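Local coordinates for protein xylulokinase (PDB 5VM1) that probably phosphorylates D-xylulose to D-xylulose 5-phosphate at the expense of ATP, as a sugar kinase of the FGGY family, at residues S335-P340 with Q478-L483; V378-R383 with A416-V421; R324-T329 with S408-K413; A283-C288 with G344-Y349; L269-G274 with A392-T397. All coordinates share one frame; numbering follows the deposited sequence.

Contact 1: residues S335-P340 with Q478-L483; sequences SVTFLP and QRYHAL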
# COMPACT_ATOMS: atom_id res chain seq x y z
N SER A 335 26.11 -11.83 18.22
CA SER A 335 26.08 -10.71 19.15
C SER A 335 25.71 -9.41 18.46
O SER A 335 25.34 -8.45 19.15
CB SER A 335 27.44 -10.57 19.85
OG SER A 335 28.48 -10.30 18.95
N VAL A 336 25.75 -9.38 17.13
CA VAL A 336 25.40 -8.18 16.36
C VAL A 336 23.88 -8.04 16.25
O VAL A 336 23.17 -8.99 15.92
CB VAL A 336 26.03 -8.21 14.97
CG1 VAL A 336 25.62 -6.95 14.26
CG2 VAL A 336 27.54 -8.30 15.05
N THR A 337 23.39 -6.84 16.54
CA THR A 337 21.99 -6.47 16.42
C THR A 337 21.88 -5.26 15.51
O THR A 337 22.70 -4.34 15.59
CB THR A 337 21.38 -6.17 17.82
OG1 THR A 337 21.29 -7.38 18.61
CG2 THR A 337 20.01 -5.51 17.71
N PHE A 338 20.90 -5.25 14.62
CA PHE A 338 20.68 -4.13 13.72
C PHE A 338 19.30 -3.52 13.98
O PHE A 338 18.29 -4.24 13.98
CB PHE A 338 20.82 -4.56 12.26
CG PHE A 338 20.57 -3.46 11.27
CD1 PHE A 338 21.49 -2.45 11.08
CD2 PHE A 338 19.43 -3.45 10.51
CE1 PHE A 338 21.27 -1.44 10.16
CE2 PHE A 338 19.20 -2.45 9.58
CZ PHE A 338 20.12 -1.45 9.41
N LEU A 339 19.27 -2.23 14.31
CA LEU A 339 18.02 -1.49 14.33
C LEU A 339 17.80 -0.81 12.98
O LEU A 339 18.61 0.04 12.61
CB LEU A 339 18.02 -0.46 15.44
CG LEU A 339 17.93 -0.83 16.90
CD1 LEU A 339 17.51 0.44 17.61
CD2 LEU A 339 16.94 -1.93 17.17
N PRO A 340 16.74 -1.15 12.22
CA PRO A 340 16.62 -0.63 10.85
C PRO A 340 16.00 0.76 10.73
O PRO A 340 15.31 1.04 9.74
CB PRO A 340 15.74 -1.68 10.16
CG PRO A 340 14.90 -2.23 11.26
CD PRO A 340 15.70 -2.15 12.53
N GLN A 478 14.62 -10.02 22.16
CA GLN A 478 14.57 -9.20 23.37
C GLN A 478 15.71 -8.18 23.41
O GLN A 478 15.51 -7.03 23.82
CB GLN A 478 14.57 -10.09 24.62
CG GLN A 478 13.29 -10.92 24.76
CD GLN A 478 12.04 -10.07 25.00
OE1 GLN A 478 12.13 -8.90 25.37
NE2 GLN A 478 10.87 -10.65 24.73
N ARG A 479 16.90 -8.56 22.93
CA ARG A 479 18.00 -7.61 22.78
C ARG A 479 17.60 -6.46 21.87
O ARG A 479 17.73 -5.29 22.24
CB ARG A 479 19.22 -8.34 22.20
CG ARG A 479 20.51 -8.33 23.03
CD ARG A 479 21.16 -9.72 23.00
NE ARG A 479 21.43 -10.15 21.63
CZ ARG A 479 21.48 -11.43 21.24
NH1 ARG A 479 21.27 -12.41 22.12
NH2 ARG A 479 21.73 -11.71 19.95
N TYR A 480 17.02 -6.78 20.71
CA TYR A 480 16.58 -5.75 19.78
C TYR A 480 15.55 -4.83 20.42
O TYR A 480 15.57 -3.61 20.21
CB TYR A 480 16.02 -6.45 18.53
CG TYR A 480 15.28 -5.59 17.53
CD1 TYR A 480 13.94 -5.24 17.73
CD2 TYR A 480 15.89 -5.20 16.35
CE1 TYR A 480 13.25 -4.48 16.81
CE2 TYR A 480 15.21 -4.43 15.42
CZ TYR A 480 13.89 -4.08 15.65
OH TYR A 480 13.20 -3.34 14.71
N HIS A 481 14.64 -5.41 21.19
CA HIS A 481 13.57 -4.64 21.81
C HIS A 481 14.10 -3.71 22.90
O HIS A 481 13.60 -2.59 23.05
CB HIS A 481 12.51 -5.60 22.35
CG HIS A 481 11.25 -4.91 22.79
ND1 HIS A 481 10.67 -5.14 24.02
CD2 HIS A 481 10.46 -4.03 22.15
CE1 HIS A 481 9.58 -4.41 24.12
NE2 HIS A 481 9.43 -3.72 23.00
N ALA A 482 15.06 -4.18 23.71
CA ALA A 482 15.65 -3.37 24.79
C ALA A 482 16.51 -2.23 24.26
O ALA A 482 16.72 -1.25 24.98
CB ALA A 482 16.48 -4.24 25.73
N LEU A 483 17.03 -2.34 23.04
CA LEU A 483 17.85 -1.27 22.49
C LEU A 483 17.03 -0.01 22.23
O LEU A 483 17.59 1.10 22.32
CB LEU A 483 18.52 -1.73 21.20
CG LEU A 483 19.95 -2.17 21.52
CD1 LEU A 483 20.61 -2.92 20.38
CD2 LEU A 483 20.77 -0.96 21.92

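Contact 2: residues V378-R383 with A416-V421; sequences VAFAIR and ATALNV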
# COMPACT_ATOMS: atom_id res chain seq x y z
N VAL A 378 15.32 -6.56 10.62
CA VAL A 378 14.07 -6.25 9.95
C VAL A 378 13.02 -7.28 10.34
O VAL A 378 11.88 -6.92 10.62
CB VAL A 378 14.25 -6.18 8.42
CG1 VAL A 378 12.89 -6.29 7.73
CG2 VAL A 378 14.88 -4.87 8.06
N ALA A 379 13.42 -8.55 10.46
CA ALA A 379 12.49 -9.56 10.96
C ALA A 379 11.92 -9.17 12.33
O ALA A 379 10.71 -9.27 12.56
CB ALA A 379 13.17 -10.92 11.05
N PHE A 380 12.79 -8.68 13.23
CA PHE A 380 12.34 -8.24 14.55
C PHE A 380 11.40 -7.04 14.48
O PHE A 380 10.41 -6.97 15.23
CB PHE A 380 13.55 -7.91 15.43
CG PHE A 380 14.39 -9.08 15.74
CD1 PHE A 380 13.80 -10.30 15.97
CD2 PHE A 380 15.77 -8.99 15.78
CE1 PHE A 380 14.56 -11.42 16.25
CE2 PHE A 380 16.54 -10.10 16.05
CZ PHE A 380 15.94 -11.32 16.28
N ALA A 381 11.65 -6.10 13.56
CA ALA A 381 10.69 -5.02 13.35
C ALA A 381 9.33 -5.56 12.90
O ALA A 381 8.29 -5.09 13.36
CB ALA A 381 11.22 -4.03 12.32
N ILE A 382 9.33 -6.55 12.00
CA ILE A 382 8.06 -7.19 11.64
C ILE A 382 7.40 -7.81 12.88
O ILE A 382 6.19 -7.71 13.06
CB ILE A 382 8.29 -8.24 10.54
CG1 ILE A 382 8.80 -7.59 9.26
CG2 ILE A 382 6.99 -8.99 10.24
CD1 ILE A 382 9.26 -8.56 8.26
N ARG A 383 8.18 -8.44 13.75
CA ARG A 383 7.60 -9.00 14.96
C ARG A 383 7.08 -7.90 15.88
O ARG A 383 6.07 -8.09 16.58
CB ARG A 383 8.62 -9.93 15.65
CG ARG A 383 8.85 -9.76 17.09
CD ARG A 383 8.39 -10.93 17.88
NE ARG A 383 9.37 -11.99 18.12
CZ ARG A 383 9.44 -12.67 19.27
NH1 ARG A 383 10.33 -13.65 19.45
NH2 ARG A 383 8.61 -12.36 20.27
N ALA A 416 9.89 -16.18 9.63
CA ALA A 416 9.07 -17.26 10.19
C ALA A 416 9.55 -17.64 11.58
O ALA A 416 8.74 -17.88 12.49
CB ALA A 416 9.08 -18.48 9.27
N THR A 417 10.86 -17.75 11.77
CA THR A 417 11.32 -18.13 13.09
C THR A 417 11.14 -17.01 14.10
O THR A 417 10.88 -17.27 15.29
CB THR A 417 12.76 -18.63 12.99
OG1 THR A 417 12.78 -19.75 12.09
CG2 THR A 417 13.33 -19.01 14.37
N ALA A 418 11.21 -15.75 13.66
CA ALA A 418 11.01 -14.65 14.58
C ALA A 418 9.55 -14.57 15.03
O ALA A 418 9.27 -14.23 16.18
CB ALA A 418 11.48 -13.34 13.95
N LEU A 419 8.60 -14.87 14.13
CA LEU A 419 7.17 -14.82 14.43
C LEU A 419 6.61 -16.14 14.93
O LEU A 419 5.54 -16.14 15.56
CB LEU A 419 6.37 -14.45 13.18
CG LEU A 419 6.81 -13.22 12.39
CD1 LEU A 419 5.94 -13.07 11.18
CD2 LEU A 419 6.76 -11.94 13.22
N ASN A 420 7.31 -17.24 14.68
CA ASN A 420 6.78 -18.58 14.86
C ASN A 420 5.43 -18.75 14.14
O ASN A 420 4.48 -19.32 14.69
CB ASN A 420 6.64 -18.96 16.33
CG ASN A 420 6.63 -20.46 16.53
OD1 ASN A 420 7.06 -21.21 15.65
ND2 ASN A 420 6.09 -20.91 17.66
N VAL A 421 5.35 -18.25 12.91
CA VAL A 421 4.27 -18.59 11.98
C VAL A 421 4.89 -19.08 10.67
O VAL A 421 5.97 -18.61 10.29
CB VAL A 421 3.30 -17.41 11.71
CG1 VAL A 421 2.89 -16.71 12.99
CG2 VAL A 421 3.89 -16.43 10.73

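Contact 3: residues R324-T329 with S408-K413; sequences RELGET and STYWLK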
# COMPACT_ATOMS: atom_id res chain seq x y z
N ARG A 324 23.40 -14.16 -1.40
CA ARG A 324 24.12 -15.35 -1.85
C ARG A 324 25.28 -15.70 -0.91
O ARG A 324 25.55 -16.88 -0.67
CB ARG A 324 24.62 -15.16 -3.28
CG ARG A 324 24.87 -16.46 -4.01
CD ARG A 324 25.66 -16.24 -5.32
NE ARG A 324 26.67 -15.21 -5.16
CZ ARG A 324 27.92 -15.43 -4.76
NH1 ARG A 324 28.33 -16.67 -4.48
NH2 ARG A 324 28.76 -14.42 -4.63
N GLU A 325 25.96 -14.69 -0.34
CA GLU A 325 27.07 -14.98 0.57
C GLU A 325 26.58 -15.56 1.88
O GLU A 325 27.19 -16.48 2.42
CB GLU A 325 27.90 -13.72 0.81
CG GLU A 325 29.08 -13.88 1.79
CD GLU A 325 29.85 -12.58 2.01
OE1 GLU A 325 29.21 -11.50 2.04
OE2 GLU A 325 31.09 -12.62 2.09
N LEU A 326 25.45 -15.06 2.40
CA LEU A 326 24.93 -15.54 3.68
C LEU A 326 24.40 -16.97 3.58
O LEU A 326 24.61 -17.79 4.48
CB LEU A 326 23.84 -14.60 4.16
CG LEU A 326 23.27 -14.83 5.55
CD1 LEU A 326 24.38 -14.78 6.59
CD2 LEU A 326 22.20 -13.77 5.81
N GLY A 327 23.72 -17.29 2.48
CA GLY A 327 23.30 -18.66 2.21
C GLY A 327 21.82 -18.91 2.44
O GLY A 327 21.04 -18.02 2.81
N GLU A 328 21.46 -20.18 2.27
CA GLU A 328 20.09 -20.64 2.41
C GLU A 328 19.76 -21.21 3.79
O GLU A 328 18.58 -21.26 4.15
CB GLU A 328 19.78 -21.72 1.35
CG GLU A 328 20.16 -21.40 -0.10
CD GLU A 328 19.17 -20.48 -0.81
OE1 GLU A 328 18.00 -20.86 -1.00
OE2 GLU A 328 19.59 -19.37 -1.20
N THR A 329 20.77 -21.55 4.59
CA THR A 329 20.55 -22.15 5.90
C THR A 329 20.52 -21.08 6.99
O THR A 329 21.41 -20.22 7.06
CB THR A 329 21.64 -23.19 6.19
OG1 THR A 329 21.51 -24.26 5.25
CG2 THR A 329 21.49 -23.74 7.61
N SER A 408 14.61 -13.74 -0.91
CA SER A 408 15.68 -14.25 -0.06
C SER A 408 15.15 -15.38 0.82
O SER A 408 14.35 -15.14 1.74
CB SER A 408 16.26 -13.13 0.79
OG SER A 408 16.95 -13.69 1.88
N THR A 409 15.62 -16.60 0.57
CA THR A 409 15.26 -17.73 1.42
C THR A 409 15.68 -17.48 2.87
O THR A 409 14.97 -17.85 3.81
CB THR A 409 15.89 -19.01 0.89
OG1 THR A 409 15.53 -19.20 -0.48
CG2 THR A 409 15.43 -20.20 1.68
N TYR A 410 16.85 -16.87 3.07
CA TYR A 410 17.28 -16.58 4.43
C TYR A 410 16.28 -15.67 5.12
O TYR A 410 15.88 -15.92 6.26
CB TYR A 410 18.68 -15.96 4.46
CG TYR A 410 19.34 -16.08 5.81
CD1 TYR A 410 18.96 -15.25 6.86
CD2 TYR A 410 20.32 -17.04 6.04
CE1 TYR A 410 19.55 -15.37 8.10
CE2 TYR A 410 20.92 -17.17 7.28
CZ TYR A 410 20.53 -16.33 8.31
OH TYR A 410 21.11 -16.46 9.55
N TRP A 411 15.86 -14.60 4.43
CA TRP A 411 14.97 -13.62 5.04
C TRP A 411 13.65 -14.25 5.45
O TRP A 411 13.10 -13.90 6.50
CB TRP A 411 14.69 -12.45 4.10
CG TRP A 411 14.67 -11.13 4.82
CD1 TRP A 411 14.57 -10.93 6.17
CD2 TRP A 411 14.84 -9.84 4.23
NE1 TRP A 411 14.65 -9.58 6.45
CE2 TRP A 411 14.82 -8.89 5.27
CE3 TRP A 411 15.00 -9.39 2.91
CZ2 TRP A 411 14.95 -7.53 5.04
CZ3 TRP A 411 15.12 -8.04 2.69
CH2 TRP A 411 15.09 -7.12 3.74
N LEU A 412 13.13 -15.17 4.63
CA LEU A 412 11.85 -15.81 4.92
C LEU A 412 11.96 -16.74 6.12
O LEU A 412 11.06 -16.77 6.97
CB LEU A 412 11.34 -16.58 3.71
CG LEU A 412 11.03 -15.71 2.50
CD1 LEU A 412 10.55 -16.59 1.37
CD2 LEU A 412 9.99 -14.67 2.87
N LYS A 413 13.05 -17.51 6.20
CA LYS A 413 13.26 -18.38 7.36
C LYS A 413 13.46 -17.55 8.62
O LYS A 413 12.98 -17.91 9.70
CB LYS A 413 14.46 -19.29 7.13
CG LYS A 413 14.28 -20.26 5.98
CD LYS A 413 15.22 -21.43 6.09
CE LYS A 413 15.25 -22.22 4.81
NZ LYS A 413 16.33 -23.22 4.82

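Contact 4: residues A283-C288 with G344-Y349; sequences AVHAFC and GERTPY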
# COMPACT_ATOMS: atom_id res chain seq x y z
N ALA A 283 0.61 3.40 16.37
CA ALA A 283 0.98 3.81 15.02
C ALA A 283 0.71 2.70 13.99
O ALA A 283 1.49 2.52 13.06
CB ALA A 283 2.43 4.28 14.95
N VAL A 284 -0.38 1.95 14.16
CA VAL A 284 -0.84 1.07 13.08
C VAL A 284 -1.91 1.83 12.30
O VAL A 284 -2.60 2.70 12.84
CB VAL A 284 -1.38 -0.30 13.56
CG1 VAL A 284 -0.74 -0.76 14.86
CG2 VAL A 284 -2.88 -0.29 13.64
N HIS A 285 -1.98 1.58 11.00
CA HIS A 285 -3.05 2.12 10.17
C HIS A 285 -4.25 1.17 10.17
O HIS A 285 -4.08 -0.05 10.15
CB HIS A 285 -2.57 2.38 8.74
CG HIS A 285 -1.60 3.51 8.66
ND1 HIS A 285 -1.93 4.80 9.04
CD2 HIS A 285 -0.29 3.55 8.34
CE1 HIS A 285 -0.88 5.59 8.91
NE2 HIS A 285 0.14 4.85 8.50
N ALA A 286 -5.45 1.75 10.21
CA ALA A 286 -6.70 0.99 10.09
C ALA A 286 -7.56 1.67 9.03
O ALA A 286 -7.99 2.81 9.22
CB ALA A 286 -7.46 0.89 11.41
N PHE A 287 -7.80 0.96 7.94
CA PHE A 287 -8.53 1.48 6.80
C PHE A 287 -9.63 0.51 6.43
O PHE A 287 -9.55 -0.69 6.73
CB PHE A 287 -7.62 1.66 5.57
CG PHE A 287 -6.51 2.65 5.74
CD1 PHE A 287 -6.74 3.90 6.29
CD2 PHE A 287 -5.24 2.36 5.28
CE1 PHE A 287 -5.70 4.83 6.40
CE2 PHE A 287 -4.20 3.28 5.39
CZ PHE A 287 -4.43 4.52 5.95
N CYS A 288 -10.62 1.03 5.70
CA CYS A 288 -11.59 0.15 5.06
C CYS A 288 -10.91 -0.72 4.02
O CYS A 288 -9.93 -0.32 3.39
CB CYS A 288 -12.69 0.97 4.37
SG CYS A 288 -13.56 2.16 5.42
N GLY A 344 13.98 6.97 10.81
CA GLY A 344 13.05 6.89 11.92
C GLY A 344 12.35 5.54 11.85
O GLY A 344 12.78 4.63 11.15
N GLU A 345 11.24 5.43 12.57
CA GLU A 345 10.38 4.27 12.47
C GLU A 345 8.93 4.71 12.63
O GLU A 345 8.64 5.66 13.36
CB GLU A 345 10.68 3.17 13.49
CG GLU A 345 9.87 1.88 13.25
CD GLU A 345 10.13 1.28 11.87
OE1 GLU A 345 9.83 1.93 10.84
OE2 GLU A 345 10.64 0.14 11.82
N ARG A 346 8.03 4.03 11.91
CA ARG A 346 6.60 4.29 12.03
C ARG A 346 5.99 3.32 13.06
O ARG A 346 5.92 3.65 14.24
CB ARG A 346 5.92 4.21 10.65
CG ARG A 346 4.47 4.67 10.65
CD ARG A 346 3.93 5.07 9.28
NE ARG A 346 4.55 6.32 8.82
CZ ARG A 346 4.21 6.97 7.71
NH1 ARG A 346 4.85 8.09 7.40
NH2 ARG A 346 3.23 6.53 6.93
N THR A 347 5.58 2.12 12.64
CA THR A 347 4.97 1.17 13.57
C THR A 347 6.05 0.48 14.39
O THR A 347 6.95 -0.15 13.82
CB THR A 347 4.15 0.13 12.80
OG1 THR A 347 3.27 0.79 11.89
CG2 THR A 347 3.40 -0.85 13.74
N PRO A 348 5.97 0.51 15.73
CA PRO A 348 4.93 1.06 16.61
C PRO A 348 5.24 2.37 17.37
O PRO A 348 4.43 2.78 18.19
CB PRO A 348 4.75 -0.05 17.62
CG PRO A 348 6.17 -0.50 17.83
CD PRO A 348 6.86 -0.39 16.49
N TYR A 349 6.35 3.04 17.10
CA TYR A 349 6.77 4.13 17.98
C TYR A 349 6.47 5.50 17.40
O TYR A 349 6.43 6.48 18.16
CB TYR A 349 8.28 4.03 18.26
CG TYR A 349 8.77 2.69 18.77
CD1 TYR A 349 8.39 2.20 20.02
CD2 TYR A 349 9.57 1.87 17.96
CE1 TYR A 349 8.83 0.95 20.48
CE2 TYR A 349 10.02 0.63 18.40
CZ TYR A 349 9.64 0.17 19.67
OH TYR A 349 10.08 -1.07 20.10

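Contact 5: residues L269-G274 with A392-T397; sequences LFAANG and AGTEIT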
# COMPACT_ATOMS: atom_id res chain seq x y z
N LEU A 269 3.00 -4.87 6.74
CA LEU A 269 2.28 -6.01 7.29
C LEU A 269 0.80 -5.67 7.15
O LEU A 269 0.33 -4.71 7.77
CB LEU A 269 2.68 -6.22 8.75
CG LEU A 269 2.11 -7.41 9.50
CD1 LEU A 269 2.66 -8.71 8.90
CD2 LEU A 269 2.46 -7.33 10.96
N PHE A 270 0.09 -6.40 6.30
CA PHE A 270 -1.30 -6.13 5.95
C PHE A 270 -2.16 -7.25 6.51
O PHE A 270 -1.97 -8.41 6.15
CB PHE A 270 -1.52 -6.04 4.45
CG PHE A 270 -2.94 -5.65 4.03
CD1 PHE A 270 -4.00 -6.53 4.18
CD2 PHE A 270 -3.19 -4.40 3.45
CE1 PHE A 270 -5.28 -6.17 3.79
CE2 PHE A 270 -4.46 -4.03 3.05
CZ PHE A 270 -5.50 -4.92 3.21
N ALA A 271 -3.12 -6.88 7.34
CA ALA A 271 -4.03 -7.84 7.94
C ALA A 271 -5.47 -7.42 7.64
O ALA A 271 -5.85 -6.27 7.89
CB ALA A 271 -3.80 -7.91 9.45
N ALA A 272 -6.26 -8.35 7.12
CA ALA A 272 -7.67 -8.09 6.90
C ALA A 272 -8.45 -8.27 8.20
O ALA A 272 -8.15 -9.18 8.99
CB ALA A 272 -8.21 -9.00 5.81
N ASN A 273 -9.45 -7.40 8.43
CA ASN A 273 -10.28 -7.38 9.64
C ASN A 273 -11.78 -7.51 9.37
O ASN A 273 -12.30 -6.94 8.41
CB ASN A 273 -10.10 -6.09 10.47
CG ASN A 273 -8.66 -5.81 10.87
OD1 ASN A 273 -8.27 -4.65 11.01
ND2 ASN A 273 -7.86 -6.86 11.06
N GLY A 274 -12.48 -8.19 10.27
CA GLY A 274 -13.93 -8.27 10.25
C GLY A 274 -14.65 -7.07 10.84
O GLY A 274 -15.88 -6.98 10.73
N ALA A 392 -4.41 -4.75 18.78
CA ALA A 392 -5.57 -4.11 18.19
C ALA A 392 -6.61 -5.13 17.73
O ALA A 392 -7.40 -4.84 16.83
CB ALA A 392 -5.14 -3.18 17.06
N GLY A 393 -6.61 -6.32 18.35
CA GLY A 393 -7.68 -7.31 18.22
C GLY A 393 -7.52 -8.33 17.12
O GLY A 393 -8.47 -9.07 16.83
N THR A 394 -6.33 -8.44 16.53
CA THR A 394 -6.05 -9.28 15.38
C THR A 394 -5.08 -10.36 15.82
O THR A 394 -4.09 -10.06 16.48
CB THR A 394 -5.47 -8.43 14.22
OG1 THR A 394 -6.53 -7.73 13.55
CG2 THR A 394 -4.68 -9.24 13.21
N GLU A 395 -5.38 -11.61 15.50
CA GLU A 395 -4.42 -12.70 15.68
C GLU A 395 -4.03 -13.20 14.29
O GLU A 395 -4.90 -13.57 13.49
CB GLU A 395 -5.02 -13.81 16.56
CG GLU A 395 -4.24 -15.12 16.71
CD GLU A 395 -5.15 -16.22 17.27
OE1 GLU A 395 -5.52 -16.12 18.46
OE2 GLU A 395 -5.55 -17.14 16.52
N ILE A 396 -2.75 -13.11 13.96
CA ILE A 396 -2.26 -13.52 12.65
C ILE A 396 -1.88 -15.01 12.72
O ILE A 396 -0.95 -15.39 13.43
CB ILE A 396 -1.08 -12.65 12.21
CG1 ILE A 396 -1.58 -11.26 11.83
CG2 ILE A 396 -0.33 -13.28 11.04
CD1 ILE A 396 -0.50 -10.34 11.25
N THR A 397 -2.62 -15.84 11.99
CA THR A 397 -2.35 -17.28 12.01
C THR A 397 -1.37 -17.68 10.92
O THR A 397 -0.29 -18.23 11.19
CB THR A 397 -3.65 -18.08 11.85
OG1 THR A 397 -4.33 -17.66 10.66
CG2 THR A 397 -4.55 -17.88 13.06

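Contact 1: residues S335-P340 with Q478-L483
Leu339 lays a methyl on Tyr480 where the short strand 337-339 runs past the helix 470-488, the two local axes 8.8 Å apart at closest and 44° from parallel. With CG anti to the backbone N (chi1 169°), the Tyr480 side chain leans from the helix toward the strand. Leu339 CD2 stands over one face, 3.8 Å from the ring centroid and shifted toward the rim, in a CH-pi contact. The carbonyl oxygen of Phe338 sits at the edge, in the ring plane, 3.4 Å from Tyr480 CE2. Pro340 comes to the phenol end roughly at right angles, its CD 3.5 Å from Tyr480 OH. Thr337 uses its two branches differently: CG2, anti to the backbone N, reaches tip to tip with Leu483 CD1 at 3.8 Å, whereas OG1 faces the guanidinium edge of Arg479 at 4.1 Å from NE. Leu339 CD1 touches Leu483 CB as well. Alongside, the backbones of Thr337 and Leu339 are hydrogen-bonded to Cys359 and Ser357 of the antiparallel strand 357-359. The helix is thus held to the two-stranded sheet by dispersion and shape, and the Phe338 carbonyl probably gains a little from facing the ring's C-H edge.

Contact 2: residues V378-R383 with A416-V421
Phe380 and Ala418 meet obliquely, the methyl CB 4.3 Å from ring atom CE1; beyond the pair, the same ring meets that of Tyr480 with the planes about 55° apart. The other flat group, the Arg383 guanidinium, also takes its neighbour obliquely: the carbonyl oxygen of Ala418 lies 3.0 Å from Arg383 NE. A chain bent at chi2 (114°) and chi3 (90°) folds the arginine past this helix end. Its guanidinium is held by Asp474, which forms a salt bridge with NH1, and Tyr477 adds a cation-pi contact. Between the two backbones the packing is apolar. Ala379 CB and Ala418 CB face each other at 4.1 Å, small groups that permit close approach. Leu419 CD2 fits against the stem of Arg383, 3.7 Å from CB, and comes at about a right angle to Ile382, 4.2 Å from CG2. Asn420, with positive phi, then leads the chain out of the helix. Ile382 also touches Ile301 of strand 295-301 in the sheet. Helices 367-390 and 409-419 packed together beside a mixed sheet are in keeping with the actin-like ATPase fold of the FGGY C-terminal domain.

Contact 3: residues R324-T329 with S408-K413
Leu326 covers one face of the Tyr410 ring: CD2 stands over its centre, 3.6 Å from the centroid and 6° off the normal, a CH-pi contact. Both side chains have CG anti to the backbone N (chi1 -173° for Leu326, -161° for Tyr410) and reach into the gap between the segments, where they cross at about a right angle. At the ring edge lies the carbonyl oxygen of Gly327, 3.5 Å from Tyr410 CD2. Two hydrogen bonds flank this packing. Thr409 OG1 donates to Glu328 OE1 over 3.0 Å, meeting the carboxylate from above its plane. Lys413, extended beyond CG, sends NZ to the backbone oxygen of Glu328 at 3.1 Å, tilted from the carbonyl plane. Its ammonium stays 6.5 Å from Glu328 OE1, so any attraction between the charges acts at a distance.

The next shell sets these groups in place. Gly327 leaves the helix 319-326 with positive phi and turns the chain toward Tyr410 and Lys413. Tyr410 OH is hydrogen-bonded to Lys331 N, which fixes the far end of the ring. Ser408 OG, at the N-cap of helix 409-419, accepts from Trp411 N at 2.9 Å and is also hydrogen-bonded to Asp323 OD1. Gln372 of helix 367-390 touches both Leu326 and Tyr410. The chemistry is mixed: a buried CH-pi contact does the packing, and bonds nearer the surface tie the linker after one helix to the first turns of another.

Contact 4: residues A283-C288 with G344-Y349
Thr347 and Ala283 carry the hydrogen bonding. Thr347 OG1 donates to Ala283 O over 2.7 Å, tilted about 30° from the carbonyl plane, and it reaches that oxygen because the hydroxyl lies anti to its own carbonyl carbon (chi1 -50°). The same OG1 is hydrogen-bonded to Val300 N, so one hydroxyl bridges the start of segment 283-288 and the neighbouring strand 295-301. Within the loop, Arg346 N donates to Glu345 OE1 at 3.0 Å on the anti side of the carboxylate; Leu302 N is a second partner of that oxygen.

In van der Waals contact, the Ala283 methyl packs on loop backbone, CB 3.6 Å from Arg346 O, and Val284 CG1 approaches Thr347 CG2 at 4.3 Å. A cis peptide bond precedes Pro348.

Among the flat groups, Arg346 comes across His285 with guanidinium and ring planes 77° apart. Its NH2 is near the plane of the imidazole edge, 3.9 Å from His285 NE2. Phe133 offers Arg346 a cation-pi contact, and Phe136 meets the His285 ring. The Thr347 hydroxyl, its backbone pairing to Val300 and the cover over Ala283 thus join this loop to the start of the edge strand, close to the predicted substrate site.

Contact 5: residues L269-G274 with A392-T397
Thr394 turns its two branches to different neighbours on the strand 267-273. At chi1 -79° the hydroxyl lies beside its backbone N and faces Asn273, while CG2, anti to that N, points at Ala271. Asn273, whose chi1 of -56° sets CG anti to the carbonyl carbon, crosses the threonine at about a right angle and brings ND2 to 3.0 Å from Thr394 OG1. Gln297 takes hold of both polar groups: its OE1 is hydrogen-bonded to Thr394 OG1 and to Asn273 ND2, and its NE2 to Ala392 O.

The remainder is aliphatic. Ala271 CB lies 4.1 Å from Thr394 CG2 and 4.5 Å from Ile396 CD1. Leu269, the next residue on that side of the strand, puts CD2 4.2 Å from Ile396 CD1. The backbones stay well apart, with CA atoms 7.6 Å apart for Ala271 and Ile396, so side chains alone span the gap. Leu389, from the end of helix 367-390, touches Leu269, Ala271 and Ile396 and closes the apolar cluster from the helix side. On the other side of the strand, Phe270 stacks on His296. Hydrophobic contact thus seats the connection between helix 367-390 and strand 399-402 on the sheet, while the Gln297 amide ties together polar groups buried at the end of that patch.

In the fold
Helix 367-390 is the common spine: contact 2 lies on it, and it is touched by residues of the other four. Contacts 1 and 2, centres 13 Å apart, meet where Tyr480 OH comes 3.2 Å from Ala381 CB. Contacts 2 and 3 share helix 409-419, and Val378 CG1 packs on Trp411 CZ2 at 3.6 Å. Contact 5 joins contact 2 where Leu269 CD2 packs near the backbone oxygen of Ile382, and it reaches the same sheet as contact 4, about 13 Å away between centres. Contact 4 alone approaches the probable active site: the His285 side chain is about 7 Å from that of His88, predicted to bind substrate, and about 11 Å from that of Asp243, the predicted proton acceptor.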